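Local atomic coordinates of ASCH domain (Vibrio cholerae TMA 21, PDB entry 3S9X), a protein that is of unknown function but, as a PUA-related ASCH domain, may bind RNA. Residues C91-S97 with E152-Y158. Numbering follows the deposited sequence. Where two conformers were deposited one is given.
Sequences CIIEITS and EHFKVVY
Two classic beta bulges, one on each strand, interrupt the antiparallel ladder that joins Cys91-Ser97 to Glu152-Tyr158. At one, Thr96 and Ser97 both face His153, whose carbonyl O takes a nearly straight bond from Thr96 N (2.8 Å, 175° at the hydrogen) and a weak one from Ser97 N; His153 N returns a bond to Ser97 O. At the other, Val157 and Tyr158 face Ile92: Val157 N gives the strong bond to Ile92 O (2.9 Å), Tyr158 N a weak one, and Ile92 N closes the pair on Tyr158 O. Between the bulges, Glu94 and Lys155 form a regular hydrogen-bonded pair.

Apolar side chains line the face of Ile93, Ile95, Phe154 and Val156, and Ile51 of helix 41-52 packs on Ile93 and Val156. With CG1 of Ile93 between its backbone N and carbonyl carbon (chi1 63°), CD1 lies over the centre of the Phe154 ring in a CH-pi contact, 3.7 Å from the centroid. The other branch, CG2, meets Val156 CG2 at 4.0 Å; beta-branched Ile and Val favour the extended strand conformation, and Ile93 is buried while Val156 is partly exposed.

On the other face, Glu94, Lys155, Ser97 and His153 form a polar part accessible to solvent. Glu94 and Lys155 run side by side, but their charged ends are bridged by a water, which donates to Glu94 OE1 and accepts from Lys155 NZ; Tyr29 OH also bonds that carboxylate oxygen. A second water joins Ser97 OG to His153 ND1, lying in the plane of the imidazole at its edge. The Ile92 end is instead packed against Phe13 and Tyr17 of helix 8-19, with Ile92 CD1 against Tyr158 CB (4.1 Å). Strands 89-102 and 148-158 are thus neighbours inside the mixed, helix-flanked beta-sheet of the PUA-like ASCH fold.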
ATOM      1  N   CYS A  91      -3.010   9.312   7.433  1.00  7.17           N
ATOM      2  CA  CYS A  91      -1.999  10.044   6.672  1.00  7.77           C
ATOM      3  C   CYS A  91      -2.301   9.844   5.173  1.00  6.72           C
ATOM      4  O   CYS A  91      -3.175   9.116   4.805  1.00  7.38           O
ATOM      5  CB  CYS A  91      -0.594   9.649   7.069  1.00  6.86           C
ATOM      6  SG  CYS A  91      -0.158   7.957   6.694  1.00  9.32           S
ATOM      7  N   ILE A  92      -1.532  10.570   4.358  1.00  7.12           N
ATOM      8  CA  ILE A  92      -1.617  10.419   2.927  1.00  6.64           C
ATOM      9  C   ILE A  92      -0.199  10.032   2.428  1.00  6.37           C
ATOM     10  O   ILE A  92       0.767  10.717   2.799  1.00  7.96           O
ATOM     11  CB  ILE A  92      -2.128  11.684   2.177  1.00  8.05           C
ATOM     12  CG1 ILE A  92      -3.442  12.131   2.791  1.00  8.14           C
ATOM     13  CG2 ILE A  92      -2.263  11.433   0.670  1.00  8.97           C
ATOM     14  CD1 ILE A  92      -4.087  13.364   2.174  1.00  9.27           C
ATOM     15  N   ILE A  93      -0.138   9.031   1.560  1.00  7.04           N
ATOM     16  CA  ILE A  93       1.083   8.595   0.963  1.00  7.69           C
ATOM     17  C   ILE A  93       1.097   8.827  -0.523  1.00  7.54           C
ATOM     18  O   ILE A  93       0.020   8.841  -1.147  1.00  8.57           O
ATOM     19  CB  ILE A  93       1.431   7.163   1.302  1.00  7.41           C
ATOM     20  CG1 ILE A  93       0.387   6.170   0.776  1.00  8.36           C
ATOM     21  CG2 ILE A  93       1.718   6.957   2.790  1.00  8.23           C
ATOM     22  CD1 ILE A  93       0.656   4.697   0.931  1.00 10.12           C
ATOM     23  N   GLU A  94       2.304   9.019  -1.094  1.00  7.65           N
ATOM     24  CA  GLU A  94       2.502   9.211  -2.538  1.00  8.15           C
ATOM     25  C   GLU A  94       3.461   8.088  -2.957  1.00  7.98           C
ATOM     26  O   GLU A  94       4.542   7.887  -2.369  1.00  9.12           O
ATOM     27  CB  GLU A  94       3.180  10.564  -2.851  1.00  8.74           C
ATOM     28  CG  GLU A  94       3.331  10.790  -4.339  1.00  8.98           C
ATOM     29  CD  GLU A  94       3.819  12.157  -4.660  1.00 12.60           C
ATOM     30  OE1 GLU A  94       3.504  13.136  -3.957  1.00 13.86           O
ATOM     31  OE2 GLU A  94       4.440  12.272  -5.755  1.00 17.98           O
ATOM     32  N   ILE A  95       3.046   7.320  -3.955  1.00  8.07           N
ATOM     33  CA  ILE A  95       3.880   6.277  -4.522  0.50  8.31           C
ATOM     34  C   ILE A  95       5.114   6.883  -5.205  1.00  9.42           C
ATOM     35  O   ILE A  95       4.957   7.751  -6.054  1.00  9.63           O
ATOM     36  CB  ILE A  95       3.075   5.396  -5.486  0.50  8.60           C
ATOM     37  CG1 ILE A  95       1.968   4.661  -4.704  0.50  9.95           C
ATOM     38  CG2 ILE A  95       4.049   4.417  -6.263  0.50  7.26           C
ATOM     39  CD1 ILE A  95       1.134   3.599  -5.459  0.50 11.57           C
ATOM     40  N   THR A  96       6.298   6.339  -4.896  1.00  9.65           N
ATOM     41  CA  THR A  96       7.544   6.848  -5.423  1.00 11.01           C
ATOM     42  C   THR A  96       8.252   5.868  -6.387  1.00 10.13           C
ATOM     43  O   THR A  96       8.988   6.322  -7.240  1.00 11.24           O
ATOM     44  CB  THR A  96       8.533   7.265  -4.292  1.00 12.23           C
ATOM     45  OG1 THR A  96       8.731   6.107  -3.530  1.00 13.02           O
ATOM     46  CG2 THR A  96       7.946   8.422  -3.425  1.00 13.44           C
ATOM     47  N   SER A  97       7.921   4.580  -6.344  1.00 10.49           N
ATOM     48  CA  SER A  97       8.471   3.601  -7.264  1.00 11.07           C
ATOM     49  C   SER A  97       7.655   2.353  -7.285  1.00 10.37           C
ATOM     50  O   SER A  97       6.988   2.027  -6.301  1.00 10.48           O
ATOM     51  CB  SER A  97       9.918   3.248  -6.931  1.00 11.97           C
ATOM     52  OG  SER A  97      10.054   2.516  -5.765  1.00 15.40           O
ATOM     53  N   GLU A 152       5.898  -1.751  -4.131  1.00  9.35           N
ATOM     54  CA  GLU A 152       5.643  -0.307  -4.146  1.00  9.93           C
ATOM     55  C   GLU A 152       6.419   0.365  -3.015  1.00  9.77           C
ATOM     56  O   GLU A 152       6.473  -0.177  -1.890  1.00 12.81           O
ATOM     57  CB  GLU A 152       4.165  -0.012  -3.936  1.00 11.83           C
ATOM     58  CG  GLU A 152       3.301  -0.548  -5.005  1.00 13.60           C
ATOM     59  CD  GLU A 152       1.782  -0.494  -4.641  1.00 13.51           C
ATOM     60  OE1 GLU A 152       1.359   0.586  -4.242  1.00 18.39           O
ATOM     61  OE2 GLU A 152       1.117  -1.516  -4.881  1.00 20.56           O
ATOM     62  N   HIS A 153       7.101   1.456  -3.319  1.00  9.67           N
ATOM     63  CA  HIS A 153       7.672   2.311  -2.303  1.00  8.81           C
ATOM     64  C   HIS A 153       6.866   3.607  -2.261  1.00  8.23           C
ATOM     65  O   HIS A 153       6.322   4.044  -3.301  1.00  9.45           O
ATOM     66  CB  HIS A 153       9.124   2.594  -2.561  1.00 11.11           C
ATOM     67  CG  HIS A 153      10.032   1.430  -2.331  1.00 11.47           C
ATOM     68  ND1 HIS A 153      10.146   0.374  -3.185  1.00 14.89           N
ATOM     69  CD2 HIS A 153      10.895   1.202  -1.331  1.00 12.89           C
ATOM     70  CE1 HIS A 153      11.064  -0.462  -2.709  1.00 14.96           C
ATOM     71  NE2 HIS A 153      11.490  -0.015  -1.563  1.00 16.75           N
ATOM     72  N   PHE A 154       6.809   4.258  -1.115  1.00  8.38           N
ATOM     73  CA  PHE A 154       5.990   5.433  -0.957  1.00  8.04           C
ATOM     74  C   PHE A 154       6.544   6.322   0.201  1.00  7.82           C
ATOM     75  O   PHE A 154       7.365   5.864   0.991  1.00  9.67           O
ATOM     76  CB  PHE A 154       4.501   5.081  -0.778  1.00  8.60           C
ATOM     77  CG  PHE A 154       4.258   4.093   0.319  1.00  8.94           C
ATOM     78  CD1 PHE A 154       4.376   4.408   1.652  1.00  9.36           C
ATOM     79  CD2 PHE A 154       3.936   2.767  -0.007  1.00  8.64           C
ATOM     80  CE1 PHE A 154       4.090   3.431   2.641  1.00  8.84           C
ATOM     81  CE2 PHE A 154       3.698   1.821   0.959  1.00  9.95           C
ATOM     82  CZ  PHE A 154       3.750   2.180   2.295  1.00 10.60           C
ATOM     83  N   LYS A 155       5.995   7.530   0.244  1.00  8.27           N
ATOM     84  CA  LYS A 155       6.373   8.507   1.241  1.00  9.01           C
ATOM     85  C   LYS A 155       5.141   9.194   1.766  1.00  8.35           C
ATOM     86  O   LYS A 155       4.198   9.417   1.014  1.00  8.52           O
ATOM     87  CB  LYS A 155       7.350   9.513   0.690  1.00 10.15           C
ATOM     88  CG  LYS A 155       6.795  10.424  -0.357  1.00 11.56           C
ATOM     89  CD  LYS A 155       7.764  11.415  -0.991  1.00 16.12           C
ATOM     90  CE  LYS A 155       7.150  12.270  -2.071  1.00 18.19           C
ATOM     91  NZ  LYS A 155       8.162  13.183  -2.710  1.00 26.96           N
ATOM     92  N   VAL A 156       5.147   9.595   3.039  1.00  8.44           N
ATOM     93  CA  VAL A 156       4.104  10.401   3.617  1.00  7.27           C
ATOM     94  C   VAL A 156       4.211  11.828   3.053  1.00  8.06           C
ATOM     95  O   VAL A 156       5.292  12.392   3.136  1.00 10.64           O
ATOM     96  CB  VAL A 156       4.119  10.377   5.148  1.00  8.63           C
ATOM     97  CG1 VAL A 156       3.132  11.357   5.700  1.00  9.48           C
ATOM     98  CG2 VAL A 156       3.783   8.954   5.640  1.00 11.50           C
ATOM     99  N   VAL A 157       3.082  12.401   2.595  1.00  8.19           N
ATOM    100  CA  VAL A 157       2.996  13.789   2.192  1.00  8.43           C
ATOM    101  C   VAL A 157       2.057  14.630   3.048  1.00  8.78           C
ATOM    102  O   VAL A 157       2.047  15.855   2.944  1.00 10.06           O
ATOM    103  CB  VAL A 157       2.642  13.904   0.671  1.00  8.79           C
ATOM    104  CG1 VAL A 157       3.744  13.222  -0.180  1.00 10.99           C
ATOM    105  CG2 VAL A 157       1.226  13.389   0.338  1.00 10.61           C
ATOM    106  N   TYR A 158       1.237  13.995   3.878  1.00  8.56           N
ATOM    107  CA  TYR A 158       0.311  14.755   4.733  1.00  8.28           C
ATOM    108  C   TYR A 158      -0.141  13.911   5.909  1.00  8.25           C
ATOM    109  O   TYR A 158      -0.318  12.720   5.780  1.00  8.16           O
ATOM    110  CB  TYR A 158      -0.921  15.198   3.915  1.00  8.54           C
ATOM    111  CG  TYR A 158      -1.792  16.244   4.613  1.00  8.72           C
ATOM    112  CD1 TYR A 158      -1.378  17.552   4.663  1.00  9.52           C
ATOM    113  CD2 TYR A 158      -2.969  15.943   5.180  1.00 10.39           C
ATOM    114  CE1 TYR A 158      -2.105  18.524   5.273  1.00 12.25           C
ATOM    115  CE2 TYR A 158      -3.706  16.882   5.843  1.00 11.82           C
ATOM    116  CZ  TYR A 158      -3.276  18.193   5.867  1.00 12.66           C
ATOM    117  OH  TYR A 158      -4.036  19.143   6.508  1.00 17.98           O
TER
HETATM  118  O   HOH W   1       5.646  14.912  -3.548  1.00 34.75           O
HETATM  119  O   HOH W   2       9.286  -0.302  -5.790  1.00 18.86           O